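Local coordinates for protein glycosyl transferase family 8 (Streptococcus pneumoniae, PDB 5GVV) that transfers galactose from UDP-galactose to the terminal glucose of the glycosylated serine-rich repeat protein PsrP, the third step of its O-glycosylation, at residues Q279-T284 with M334-I339; C288-D293 with D373-E378; S343-D348 with A399-Y404; D357-V362 with K367-F372. All coordinates share one frame; numbering follows the deposited sequence.

All four contacts belong to the six-stranded parallel sheet of the C-terminal part of the chain, a Rossmann-like layer well away from the UDP and manganese site. Contacts 1 and 3 are buried and wholly apolar between their segments, yet lie on opposite faces of adjoining strands: helix 333-342 covers one face, helix 395-402 the other. Contact 4, only partly buried, shares the face of contact 1 and adds a backbone hydrogen bond and a selenium-aromatic touch within one beta-alpha-beta unit. Contact 2 joins loops at the strands' carboxyl ends: Glu290 and Thr375 are buried, Asn374 exposed, and charged and amide groups join the methyl packing. Asp348 links contact 3 to both neighbours, through Thr375 and Tyr359.

Contact 1 (Q279-T284 with M334-I339); sequences QCVNLT and MLLEQI
The strand 279-283, which carries Val281 and Leu283, runs nearly antiparallel to helix 334-339, which carries Leu336 and Ile339; the axes of these short pieces approach to 9.8 Å at an angle of 153°. This is a helix laid on the sheet of a Rossmann-like fold. Helix 333-342 belongs to the long crossover that leads from edge strand 325-328 back to strand 345-348, and on its way it covers strand 278-283. Alternate strand residues face it. Val281 extends CG2 anti to its own nitrogen and brings that methyl 3.8 Å from CG2 of Ile339, while the same Val281 CG2 lies 4.2 Å from CD2 of Leu336. Two residues further along the strand, Leu283 meets Leu336 at about a right angle. Leu336 departs from the usual staggered value at its second torsion (chi2 -101°), and its two branches part, CD1 toward Leu283 and CD2 toward Val281. The other side of the helix turns outward to the dimer, where Leu335 and Gln338 pack on Phe215 of the second subunit. On the strand, Asn282 points away from the helix and uses its amide nitrogen for the Leu347 carbonyl, which leaves the packed face to hydrocarbon. Both methyls of Leu283 take part in the closing pair: CD1 rests 4.0 Å from CG of Leu336, and CD2 lies 4.2 Å from Leu336 CD1.

Contact 2 (C288-D293 with D373-E378); sequences CVEKID and DNTCSE
Glu290 reaches Asn374 through an extended first torsion and a bend at the second: CG stands anti to the backbone nitrogen (chi1 -177°), and chi2 of 72° turns the carboxylate aside. Asn374 extends its amide from the other loop to meet it. The two side chains meet at roughly a right angle, with carboxylate and amide planes 59° apart, and the resulting hydrogen bond from Asn374 ND2 to Glu290 OE1 is weak at 3.4 Å. Firmer partners hold the carboxylate. His351 NE2 bonds to OE1, while Lys291 NZ forms a salt bridge with Glu290 OE2 at 2.8 Å, arriving nearly in line with the C-O bond. Gripped at both oxygens, the carboxylate has little liberty to rotate. Nearer the backbone the contact becomes apolar, CB of Glu290 lying 3.7 Å from CG2 of Thr375. The hydroxyl of Thr375 is engaged elsewhere, with Asp348 O and Phe372 N. Glu290 and Lys291 form the centre of a type II beta turn from Val289 to Ile292, and Lys291 is also the N-cap of helix 292-298. Two loops that each follow a parallel strand thus meet at the carboxyl-end rim of the sheet, where the loops of a Rossmann-like fold gather.

Contact 3 (S343-D348 with A399-Y404); sequences SDLYLD and AAIRSY
Leu345 is the bump of this contact, and its hollow is formed by Ile401 of helix 395-402 and the ring of Tyr404 just after it. With CG anti to the backbone nitrogen (chi1 173°), the leucine projects from the strand and divides its two methyls. CD1 stands over the centre of the Tyr404 ring, 4.2 Å above its plane. CD2 takes the seam between the two partners, 4.1 Å from CD1 of Tyr404 and 4.2 Å from CG1 of Ile401. The second interlock runs the other way: Ile401 extends CD1 to within 4.2 Å of CD2 of Leu347, two residues along the strand, and so spans both leucines, meeting each at about a right angle. Tyr346, between them, faces the opposite side of the sheet and packs against helix 356-364. Next to the apolar patch, Ala400 O accepts both the amide and the hydroxyl of Ser403, with OG 2.7 Å from that oxygen. Pro368 and Ile370 extend the apolar surroundings of Tyr404. Since only hydrocarbon and an aromatic face meet between strand and helix, at this contact complementary shape and dispersion, not directional bonds, probably do most to seat the helix on the sheet.

Contact 4 (D357-V362 with K367-F372); sequences DAYEFV and KPMIAF
Val362 and Lys367 supply the polar link between helix and strand. The amide of Lys367 gives its hydrogen to Val362 O over 2.9 Å and almost straight, at 174°, so the chain emerging from the helix is drawn back against it before the strand starts. A water reinforces this return: it donates to Lys367 O at 2.7 Å and, weakly, to Val362 O at 3.4 Å. The Lys367 side chain starts toward the helix but turns off, and its ammonium group bonds to the carbonyls of Ser343 and Ile341.

The aromatic part belongs to Tyr359 and Met369, present here as selenomethionine. A long extended stem carries selenium outward from the strand, and the bend at the last torsion (chi3 56°) folds the terminal methyl back. SE meets the ring at its edge, 76° off the normal and 4.6 Å from the centroid; Tyr359 CE1 is 3.5 Å from Met369 SE. This is a Met-aromatic contact of the edge kind. The tyrosine hydroxyl, farther out, bonds to Asp348 OD2, which should steady the ring.

Aliphatic packing fills the middle, with CG1 of Val362 4.3 Å from CB of Met369. The same methyl also lies against the Lys367 carbonyl, Val362 CG1 being 3.3 Å from Lys367 O.

Together these interactions close the second half of a beta-alpha-beta crossover, strand 345-348 to helix 356-364 to strand 369-372. Tyr346 of the first strand packs against Val362, while Phe361 turns to the adjoining helix 333-342, against Leu336 and Val340.

Contact 1 (Q279-T284 with M334-I339)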
loop_
_atom_site.group_PDB
_atom_site.type_symbol
_atom_site.label_atom_id
_atom_site.label_comp_id
_atom_site.label_asym_id
_atom_site.label_seq_id
_atom_site.Cartn_x
_atom_site.Cartn_y
_atom_site.Cartn_z
ATOM N N GLN A 279 -30.513 -6.664 2.658
ATOM C CA GLN A 279 -29.867 -5.803 1.669
ATOM C C GLN A 279 -30.887 -4.842 1.055
ATOM O O GLN A 279 -31.870 -5.274 0.444
ATOM C CB GLN A 279 -29.212 -6.651 0.571
ATOM C CG GLN A 279 -28.201 -7.686 1.092
ATOM C CD GLN A 279 -26.819 -7.106 1.360
ATOM O OE1 GLN A 279 -26.443 -6.075 0.802
ATOM N NE2 GLN A 279 -26.053 -7.775 2.216
ATOM N N CYS A 280 -30.657 -3.543 1.219
ATOM C CA CYS A 280 -31.594 -2.535 0.724
ATOM C C CYS A 280 -30.977 -1.711 -0.397
ATOM O O CYS A 280 -29.759 -1.508 -0.432
ATOM C CB CYS A 280 -32.038 -1.608 1.859
ATOM S SG CYS A 280 -33.096 -2.401 3.085
ATOM N N VAL A 281 -31.816 -1.239 -1.315
ATOM C CA VAL A 281 -31.320 -0.476 -2.453
ATOM C C VAL A 281 -32.196 0.738 -2.757
ATOM O O VAL A 281 -33.427 0.703 -2.600
ATOM C CB VAL A 281 -31.172 -1.383 -3.704
ATOM C CG1 VAL A 281 -32.518 -1.942 -4.112
ATOM C CG2 VAL A 281 -30.528 -0.633 -4.857
ATOM N N ASN A 282 -31.550 1.826 -3.160
ATOM C CA ASN A 282 -32.257 2.988 -3.682
ATOM C C ASN A 282 -31.466 3.587 -4.831
ATOM O O ASN A 282 -30.236 3.564 -4.816
ATOM C CB ASN A 282 -32.480 4.044 -2.599
ATOM C CG ASN A 282 -32.988 5.363 -3.166
ATOM O OD1 ASN A 282 -32.227 6.319 -3.320
ATOM N ND2 ASN A 282 -34.275 5.410 -3.499
ATOM N N LEU A 283 -32.175 4.107 -5.826
ATOM C CA LEU A 283 -31.554 4.802 -6.943
ATOM C C LEU A 283 -31.962 6.263 -6.859
ATOM O O LEU A 283 -33.155 6.581 -6.891
ATOM C CB LEU A 283 -32.032 4.200 -8.271
ATOM C CG LEU A 283 -31.718 4.947 -9.568
ATOM C CD1 LEU A 283 -30.260 4.785 -9.966
ATOM C CD2 LEU A 283 -32.629 4.467 -10.691
ATOM N N THR A 284 -30.984 7.153 -6.739
ATOM C CA THR A 284 -31.268 8.580 -6.644
ATOM C C THR A 284 -30.521 9.347 -7.724
ATOM O O THR A 284 -29.487 8.892 -8.213
ATOM C CB THR A 284 -30.845 9.141 -5.270
ATOM O OG1 THR A 284 -31.121 10.547 -5.211
ATOM C CG2 THR A 284 -29.353 8.921 -5.039
HETATM N N MSE A 334 -27.555 -1.060 -16.288
HETATM C CA MSE A 334 -27.263 -2.499 -16.227
HETATM C C MSE A 334 -26.636 -2.901 -14.919
HETATM O O MSE A 334 -26.791 -4.016 -14.442
HETATM C CB MSE A 334 -26.462 -2.882 -17.463
HETATM C CG MSE A 334 -27.409 -3.001 -18.659
HETATM SE SE MSE A 334 -26.357 -3.346 -20.321
HETATM C CE MSE A 334 -27.894 -2.993 -21.565
ATOM N N LEU A 335 -25.940 -1.959 -14.323
ATOM C CA LEU A 335 -25.295 -2.217 -13.035
ATOM C C LEU A 335 -26.305 -2.110 -11.890
ATOM O O LEU A 335 -26.300 -2.930 -10.967
ATOM C CB LEU A 335 -24.124 -1.250 -12.823
ATOM C CG LEU A 335 -23.133 -1.253 -13.996
ATOM C CD1 LEU A 335 -22.069 -0.170 -13.858
ATOM C CD2 LEU A 335 -22.483 -2.615 -14.127
ATOM N N LEU A 336 -27.171 -1.100 -11.955
ATOM C CA LEU A 336 -28.262 -0.958 -10.994
ATOM C C LEU A 336 -29.164 -2.195 -11.029
ATOM O O LEU A 336 -29.593 -2.685 -9.983
ATOM C CB LEU A 336 -29.066 0.313 -11.296
ATOM C CG LEU A 336 -30.220 0.792 -10.400
ATOM C CD1 LEU A 336 -31.573 0.432 -10.981
ATOM C CD2 LEU A 336 -30.098 0.296 -8.955
ATOM N N GLU A 337 -29.442 -2.710 -12.227
ATOM C CA GLU A 337 -30.295 -3.893 -12.351
ATOM C C GLU A 337 -29.734 -5.085 -11.573
ATOM O O GLU A 337 -30.489 -5.811 -10.917
ATOM C CB GLU A 337 -30.512 -4.274 -13.823
ATOM C CG GLU A 337 -31.307 -5.570 -14.001
ATOM C CD GLU A 337 -31.704 -5.849 -15.442
ATOM O OE1 GLU A 337 -30.923 -5.531 -16.365
ATOM O OE2 GLU A 337 -32.801 -6.409 -15.643
ATOM N N GLN A 338 -28.416 -5.286 -11.639
ATOM C CA GLN A 338 -27.796 -6.415 -10.951
ATOM C C GLN A 338 -27.855 -6.247 -9.434
ATOM O O GLN A 338 -27.990 -7.228 -8.698
ATOM C CB GLN A 338 -26.346 -6.610 -11.410
ATOM C CG GLN A 338 -26.209 -7.010 -12.881
ATOM C CD GLN A 338 -27.078 -8.203 -13.239
ATOM O OE1 GLN A 338 -27.019 -9.244 -12.585
ATOM N NE2 GLN A 338 -27.903 -8.052 -14.270
ATOM N N ILE A 339 -27.749 -5.004 -8.971
ATOM C CA ILE A 339 -27.863 -4.712 -7.542
ATOM C C ILE A 339 -29.291 -4.968 -7.054
ATOM O O ILE A 339 -29.492 -5.509 -5.965
ATOM C CB ILE A 339 -27.423 -3.263 -7.216
ATOM C CG1 ILE A 339 -25.947 -3.075 -7.570
ATOM C CG2 ILE A 339 -27.649 -2.934 -5.736
ATOM C CD1 ILE A 339 -25.433 -1.646 -7.433
#

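Contact 2 (C288-D293 with D373-E378)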
loop_
_atom_site.group_PDB
_atom_site.type_symbol
_atom_site.label_atom_id
_atom_site.label_comp_id
_atom_site.label_asym_id
_atom_site.label_seq_id
_atom_site.Cartn_x
_atom_site.Cartn_y
_atom_site.Cartn_z
ATOM N N CYS A 288 -30.528 14.462 -1.725
ATOM C CA CYS A 288 -31.332 14.104 -0.562
ATOM C C CYS A 288 -32.049 12.770 -0.692
ATOM O O CYS A 288 -33.054 12.641 -1.399
ATOM C CB CYS A 288 -32.330 15.201 -0.197
ATOM S SG CYS A 288 -33.062 14.948 1.448
ATOM N N VAL A 289 -31.499 11.777 -0.003
ATOM C CA VAL A 289 -32.165 10.506 0.207
ATOM C C VAL A 289 -32.754 10.624 1.610
ATOM O O VAL A 289 -32.015 10.807 2.579
ATOM C CB VAL A 289 -31.160 9.342 0.111
ATOM C CG1 VAL A 289 -31.853 8.007 0.291
ATOM C CG2 VAL A 289 -30.442 9.383 -1.232
ATOM N N GLU A 290 -34.083 10.563 1.707
ATOM C CA GLU A 290 -34.785 10.876 2.953
ATOM C C GLU A 290 -34.375 10.007 4.134
ATOM O O GLU A 290 -34.532 8.787 4.101
ATOM C CB GLU A 290 -36.305 10.799 2.754
ATOM C CG GLU A 290 -37.113 11.193 3.985
ATOM C CD GLU A 290 -37.057 12.679 4.269
ATOM O OE1 GLU A 290 -37.022 13.465 3.299
ATOM O OE2 GLU A 290 -37.047 13.063 5.460
ATOM N N LYS A 291 -33.835 10.656 5.164
ATOM C CA LYS A 291 -33.488 10.001 6.424
ATOM C C LYS A 291 -32.429 8.901 6.315
ATOM O O LYS A 291 -32.318 8.074 7.225
ATOM C CB LYS A 291 -34.748 9.441 7.096
ATOM C CG LYS A 291 -35.715 10.505 7.565
ATOM C CD LYS A 291 -35.092 11.361 8.648
ATOM C CE LYS A 291 -36.100 12.363 9.212
ATOM N NZ LYS A 291 -36.605 13.306 8.180
ATOM N N ILE A 292 -31.644 8.896 5.238
ATOM C CA ILE A 292 -30.661 7.824 5.026
ATOM C C ILE A 292 -29.597 7.729 6.132
ATOM O O ILE A 292 -29.208 6.624 6.535
ATOM C CB ILE A 292 -29.996 7.896 3.614
ATOM C CG1 ILE A 292 -29.134 6.658 3.358
ATOM C CG2 ILE A 292 -29.164 9.159 3.454
ATOM C CD1 ILE A 292 -29.900 5.355 3.489
ATOM N N ASP A 293 -29.141 8.872 6.638
ATOM C CA ASP A 293 -28.152 8.869 7.714
ATOM C C ASP A 293 -28.739 8.231 8.968
ATOM O O ASP A 293 -28.107 7.393 9.617
ATOM C CB ASP A 293 -27.689 10.293 8.026
ATOM C CG ASP A 293 -26.994 10.950 6.851
ATOM O OD1 ASP A 293 -27.679 11.266 5.853
ATOM O OD2 ASP A 293 -25.765 11.155 6.931
ATOM N N ASP A 373 -43.881 9.142 3.344
ATOM C CA ASP A 373 -45.043 9.909 2.900
ATOM C C ASP A 373 -44.673 10.937 1.834
ATOM O O ASP A 373 -45.456 11.206 0.916
ATOM C CB ASP A 373 -45.712 10.609 4.096
ATOM C CG ASP A 373 -44.712 11.330 4.987
ATOM O OD1 ASP A 373 -43.550 11.509 4.566
ATOM O OD2 ASP A 373 -45.087 11.725 6.112
ATOM N N ASN A 374 -43.475 11.500 1.960
ATOM C CA ASN A 374 -43.018 12.549 1.052
ATOM C C ASN A 374 -42.049 12.073 -0.039
ATOM O O ASN A 374 -41.447 12.897 -0.731
ATOM C CB ASN A 374 -42.369 13.685 1.849
ATOM C CG ASN A 374 -41.129 13.233 2.599
ATOM O OD1 ASN A 374 -40.891 12.036 2.754
ATOM N ND2 ASN A 374 -40.339 14.189 3.081
ATOM N N THR A 375 -41.886 10.762 -0.191
ATOM C CA THR A 375 -41.006 10.239 -1.237
ATOM C C THR A 375 -41.704 9.245 -2.166
ATOM O O THR A 375 -41.115 8.800 -3.153
ATOM C CB THR A 375 -39.735 9.578 -0.658
ATOM O OG1 THR A 375 -40.098 8.452 0.152
ATOM C CG2 THR A 375 -38.923 10.573 0.170
ATOM N N CYS A 376 -42.946 8.887 -1.851
ATOM C CA CYS A 376 -43.690 7.989 -2.728
ATOM C C CYS A 376 -44.005 8.705 -4.037
ATOM O O CYS A 376 -44.250 9.916 -4.049
ATOM C CB CYS A 376 -44.962 7.480 -2.048
ATOM S SG CYS A 376 -45.933 8.746 -1.244
ATOM N N SER A 377 -43.966 7.958 -5.137
ATOM C CA SER A 377 -44.155 8.536 -6.465
ATOM C C SER A 377 -45.541 9.144 -6.643
ATOM O O SER A 377 -46.522 8.642 -6.093
ATOM C CB SER A 377 -43.912 7.478 -7.542
ATOM O OG SER A 377 -44.336 7.934 -8.813
ATOM N N GLU A 378 -45.610 10.228 -7.412
ATOM C CA GLU A 378 -46.880 10.879 -7.715
ATOM C C GLU A 378 -47.654 10.058 -8.745
ATOM O O GLU A 378 -48.876 10.158 -8.845
ATOM C CB GLU A 378 -46.646 12.292 -8.259
ATOM C CG GLU A 378 -45.771 13.187 -7.379
ATOM C CD GLU A 378 -45.724 14.627 -7.871
ATOM O OE1 GLU A 378 -45.377 15.525 -7.070
ATOM O OE2 GLU A 378 -46.038 14.860 -9.060
#

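Contact 3 (S343-D348 with A399-Y404)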
loop_
_atom_site.group_PDB
_atom_site.type_symbol
_atom_site.label_atom_id
_atom_site.label_comp_id
_atom_site.label_asym_id
_atom_site.label_seq_id
_atom_site.Cartn_x
_atom_site.Cartn_y
_atom_site.Cartn_z
ATOM N N SER A 343 -30.808 -7.531 -4.115
ATOM C CA SER A 343 -31.344 -6.905 -2.905
ATOM C C SER A 343 -32.615 -7.584 -2.397
ATOM O O SER A 343 -33.246 -8.354 -3.123
ATOM C CB SER A 343 -31.590 -5.416 -3.143
ATOM O OG SER A 343 -30.395 -4.774 -3.548
ATOM N N ASP A 344 -32.970 -7.300 -1.145
ATOM C CA ASP A 344 -34.148 -7.885 -0.511
ATOM C C ASP A 344 -35.312 -6.906 -0.514
ATOM O O ASP A 344 -36.475 -7.307 -0.424
ATOM C CB ASP A 344 -33.844 -8.246 0.945
ATOM C CG ASP A 344 -32.810 -9.340 1.082
ATOM O OD1 ASP A 344 -33.007 -10.422 0.493
ATOM O OD2 ASP A 344 -31.800 -9.119 1.786
ATOM N N LEU A 345 -34.999 -5.615 -0.606
ATOM C CA LEU A 345 -36.009 -4.586 -0.391
ATOM C C LEU A 345 -35.616 -3.265 -1.041
ATOM O O LEU A 345 -34.507 -2.769 -0.819
ATOM C CB LEU A 345 -36.204 -4.377 1.115
ATOM C CG LEU A 345 -37.114 -3.218 1.528
ATOM C CD1 LEU A 345 -38.534 -3.491 1.079
ATOM C CD2 LEU A 345 -37.058 -3.021 3.021
ATOM N N TYR A 346 -36.514 -2.696 -1.842
ATOM C CA TYR A 346 -36.257 -1.388 -2.433
ATOM C C TYR A 346 -36.774 -0.282 -1.516
ATOM O O TYR A 346 -37.904 -0.352 -1.026
ATOM C CB TYR A 346 -36.897 -1.269 -3.827
ATOM C CG TYR A 346 -36.392 -0.060 -4.583
ATOM C CD1 TYR A 346 -36.981 1.190 -4.416
ATOM C CD2 TYR A 346 -35.302 -0.160 -5.437
ATOM C CE1 TYR A 346 -36.505 2.301 -5.087
ATOM C CE2 TYR A 346 -34.819 0.943 -6.111
ATOM C CZ TYR A 346 -35.423 2.167 -5.933
ATOM O OH TYR A 346 -34.940 3.272 -6.602
ATOM N N LEU A 347 -35.943 0.733 -1.284
ATOM C CA LEU A 347 -36.351 1.897 -0.496
ATOM C C LEU A 347 -36.521 3.113 -1.406
ATOM O O LEU A 347 -35.530 3.688 -1.879
ATOM C CB LEU A 347 -35.319 2.210 0.592
ATOM C CG LEU A 347 -34.984 1.122 1.614
ATOM C CD1 LEU A 347 -33.963 1.620 2.630
ATOM C CD2 LEU A 347 -36.226 0.644 2.316
ATOM N N ASP A 348 -37.773 3.503 -1.642
ATOM C CA ASP A 348 -38.070 4.652 -2.482
ATOM C C ASP A 348 -37.926 5.924 -1.656
ATOM O O ASP A 348 -38.918 6.467 -1.168
ATOM C CB ASP A 348 -39.491 4.543 -3.035
ATOM C CG ASP A 348 -39.701 5.385 -4.272
ATOM O OD1 ASP A 348 -38.749 6.085 -4.685
ATOM O OD2 ASP A 348 -40.818 5.348 -4.831
ATOM N N ALA A 399 -38.613 -0.021 12.041
ATOM C CA ALA A 399 -39.389 -1.198 12.415
ATOM C C ALA A 399 -39.911 -1.943 11.187
ATOM O O ALA A 399 -39.932 -3.176 11.158
ATOM C CB ALA A 399 -40.544 -0.795 13.319
ATOM N N ALA A 400 -40.344 -1.190 10.180
ATOM C CA ALA A 400 -40.825 -1.780 8.936
ATOM C C ALA A 400 -39.721 -2.600 8.273
ATOM O O ALA A 400 -39.947 -3.731 7.842
ATOM C CB ALA A 400 -41.314 -0.695 7.996
ATOM N N ILE A 401 -38.530 -2.021 8.187
ATOM C CA ILE A 401 -37.396 -2.703 7.573
ATOM C C ILE A 401 -37.027 -3.990 8.323
ATOM O O ILE A 401 -36.792 -5.029 7.701
ATOM C CB ILE A 401 -36.178 -1.758 7.452
ATOM C CG1 ILE A 401 -36.472 -0.662 6.420
ATOM C CG2 ILE A 401 -34.938 -2.530 7.051
ATOM C CD1 ILE A 401 -35.474 0.487 6.404
ATOM N N ARG A 402 -37.003 -3.926 9.654
ATOM C CA ARG A 402 -36.701 -5.104 10.469
ATOM C C ARG A 402 -37.717 -6.238 10.325
ATOM O O ARG A 402 -37.395 -7.399 10.599
ATOM C CB ARG A 402 -36.532 -4.718 11.942
ATOM C CG ARG A 402 -35.112 -4.284 12.284
ATOM C CD ARG A 402 -34.949 -3.865 13.732
ATOM N NE ARG A 402 -33.534 -3.698 14.068
ATOM C CZ ARG A 402 -32.987 -2.552 14.465
ATOM N NH1 ARG A 402 -33.735 -1.464 14.590
ATOM N NH2 ARG A 402 -31.691 -2.494 14.748
ATOM N N SER A 403 -38.931 -5.912 9.890
ATOM C CA SER A 403 -39.964 -6.930 9.702
ATOM C C SER A 403 -39.633 -7.837 8.516
ATOM O O SER A 403 -40.153 -8.952 8.412
ATOM C CB SER A 403 -41.345 -6.287 9.513
ATOM O OG SER A 403 -41.531 -5.831 8.182
ATOM N N TYR A 404 -38.761 -7.365 7.629
ATOM C CA TYR A 404 -38.368 -8.147 6.457
ATOM C C TYR A 404 -37.238 -9.124 6.764
ATOM O O TYR A 404 -36.921 -9.997 5.950
ATOM C CB TYR A 404 -37.993 -7.223 5.298
ATOM C CG TYR A 404 -39.195 -6.542 4.697
ATOM C CD1 TYR A 404 -39.642 -5.321 5.186
ATOM C CD2 TYR A 404 -39.897 -7.128 3.650
ATOM C CE1 TYR A 404 -40.747 -4.699 4.646
ATOM C CE2 TYR A 404 -41.003 -6.514 3.105
ATOM C CZ TYR A 404 -41.422 -5.302 3.606
ATOM O OH TYR A 404 -42.525 -4.684 3.070
#

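Contact 4 (D357-V362 with K367-F372)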
loop_
_atom_site.group_PDB
_atom_site.type_symbol
_atom_site.label_atom_id
_atom_site.label_comp_id
_atom_site.label_asym_id
_atom_site.label_seq_id
_atom_site.Cartn_x
_atom_site.Cartn_y
_atom_site.Cartn_z
ATOM N N ASP A 357 -37.714 2.727 -14.692
ATOM C CA ASP A 357 -37.162 1.377 -14.862
ATOM C C ASP A 357 -36.725 0.681 -13.567
ATOM O O ASP A 357 -36.684 -0.548 -13.504
ATOM C CB ASP A 357 -36.017 1.361 -15.883
ATOM C CG ASP A 357 -36.475 0.915 -17.265
ATOM O OD1 ASP A 357 -37.635 0.460 -17.396
ATOM O OD2 ASP A 357 -35.673 1.009 -18.219
ATOM N N ALA A 358 -36.402 1.455 -12.537
ATOM C CA ALA A 358 -36.105 0.866 -11.238
ATOM C C ALA A 358 -37.352 0.154 -10.717
ATOM O O ALA A 358 -37.268 -0.961 -10.206
ATOM C CB ALA A 358 -35.635 1.924 -10.261
ATOM N N TYR A 359 -38.506 0.804 -10.859
ATOM C CA TYR A 359 -39.788 0.182 -10.542
ATOM C C TYR A 359 -39.988 -1.060 -11.411
ATOM O O TYR A 359 -40.498 -2.085 -10.945
ATOM C CB TYR A 359 -40.942 1.170 -10.766
ATOM C CG TYR A 359 -40.928 2.382 -9.857
ATOM C CD1 TYR A 359 -40.590 2.270 -8.517
ATOM C CD2 TYR A 359 -41.257 3.643 -10.343
ATOM C CE1 TYR A 359 -40.576 3.379 -7.685
ATOM C CE2 TYR A 359 -41.246 4.755 -9.521
ATOM C CZ TYR A 359 -40.904 4.615 -8.192
ATOM O OH TYR A 359 -40.889 5.716 -7.365
ATOM N N GLU A 360 -39.589 -0.965 -12.678
ATOM C CA GLU A 360 -39.690 -2.099 -13.592
ATOM C C GLU A 360 -38.853 -3.267 -13.089
ATOM O O GLU A 360 -39.329 -4.401 -13.040
ATOM C CB GLU A 360 -39.252 -1.704 -15.003
ATOM C CG GLU A 360 -40.235 -0.791 -15.723
ATOM C CD GLU A 360 -40.255 -1.034 -17.216
ATOM O OE1 GLU A 360 -41.026 -0.351 -17.924
ATOM O OE2 GLU A 360 -39.496 -1.912 -17.683
ATOM N N PHE A 361 -37.608 -2.984 -12.707
ATOM C CA PHE A 361 -36.741 -4.008 -12.141
ATOM C C PHE A 361 -37.367 -4.552 -10.861
ATOM O O PHE A 361 -37.366 -5.760 -10.629
ATOM C CB PHE A 361 -35.344 -3.447 -11.852
ATOM C CG PHE A 361 -34.618 -2.945 -13.071
ATOM C CD1 PHE A 361 -34.934 -3.423 -14.340
ATOM C CD2 PHE A 361 -33.617 -1.990 -12.949
ATOM C CE1 PHE A 361 -34.262 -2.957 -15.461
ATOM C CE2 PHE A 361 -32.944 -1.520 -14.065
ATOM C CZ PHE A 361 -33.267 -2.001 -15.319
ATOM N N VAL A 362 -37.906 -3.655 -10.038
ATOM C CA VAL A 362 -38.551 -4.041 -8.779
ATOM C C VAL A 362 -39.704 -5.028 -9.003
ATOM O O VAL A 362 -39.778 -6.065 -8.341
ATOM C CB VAL A 362 -39.056 -2.809 -7.996
ATOM C CG1 VAL A 362 -40.049 -3.221 -6.924
ATOM C CG2 VAL A 362 -37.886 -2.069 -7.366
ATOM N N LYS A 367 -39.613 -7.715 -5.962
ATOM C CA LYS A 367 -39.041 -7.142 -4.748
ATOM C C LYS A 367 -40.070 -6.266 -4.040
ATOM O O LYS A 367 -40.773 -5.486 -4.686
ATOM C CB LYS A 367 -37.795 -6.324 -5.087
ATOM C CG LYS A 367 -36.727 -7.099 -5.866
ATOM C CD LYS A 367 -36.094 -8.202 -5.020
ATOM C CE LYS A 367 -35.041 -8.972 -5.810
ATOM N NZ LYS A 367 -34.334 -9.970 -4.953
ATOM N N PRO A 368 -40.175 -6.407 -2.706
ATOM C CA PRO A 368 -41.022 -5.512 -1.910
ATOM C C PRO A 368 -40.435 -4.116 -1.947
ATOM O O PRO A 368 -39.215 -3.980 -2.092
ATOM C CB PRO A 368 -40.888 -6.078 -0.493
ATOM C CG PRO A 368 -39.565 -6.781 -0.487
ATOM C CD PRO A 368 -39.450 -7.376 -1.866
HETATM N N MSE A 369 -41.282 -3.098 -1.829
HETATM C CA MSE A 369 -40.827 -1.716 -1.886
HETATM C C MSE A 369 -41.619 -0.871 -0.893
HETATM O O MSE A 369 -42.839 -0.990 -0.800
HETATM C CB MSE A 369 -40.981 -1.168 -3.310
HETATM C CG MSE A 369 -40.652 0.306 -3.468
HETATM SE SE MSE A 369 -40.709 0.827 -5.340
HETATM C CE MSE A 369 -42.531 0.267 -5.767
ATOM N N ILE A 370 -40.922 -0.033 -0.132
ATOM C CA ILE A 370 -41.595 0.840 0.826
ATOM C C ILE A 370 -41.116 2.273 0.629
ATOM O O ILE A 370 -40.112 2.512 -0.048
ATOM C CB ILE A 370 -41.366 0.385 2.280
ATOM C CG1 ILE A 370 -39.881 0.462 2.645
ATOM C CG2 ILE A 370 -41.892 -1.039 2.472
ATOM C CD1 ILE A 370 -39.587 0.078 4.085
ATOM N N ALA A 371 -41.833 3.232 1.206
ATOM C CA ALA A 371 -41.504 4.636 0.977
ATOM C C ALA A 371 -41.886 5.508 2.165
ATOM O O ALA A 371 -42.572 5.053 3.087
ATOM C CB ALA A 371 -42.186 5.138 -0.290
ATOM N N PHE A 372 -41.422 6.756 2.151
ATOM C CA PHE A 372 -41.898 7.754 3.105
ATOM C C PHE A 372 -43.078 8.496 2.496
ATOM O O PHE A 372 -43.243 8.486 1.276
ATOM C CB PHE A 372 -40.797 8.754 3.463
ATOM C CG PHE A 372 -39.831 8.252 4.505
ATOM C CD1 PHE A 372 -40.257 8.011 5.805
ATOM C CD2 PHE A 372 -38.496 8.042 4.190
ATOM C CE1 PHE A 372 -39.371 7.558 6.770
ATOM C CE2 PHE A 372 -37.599 7.589 5.149
ATOM C CZ PHE A 372 -38.039 7.348 6.443
HETATM O O HOH W 1 -42.613 -6.009 -6.529
#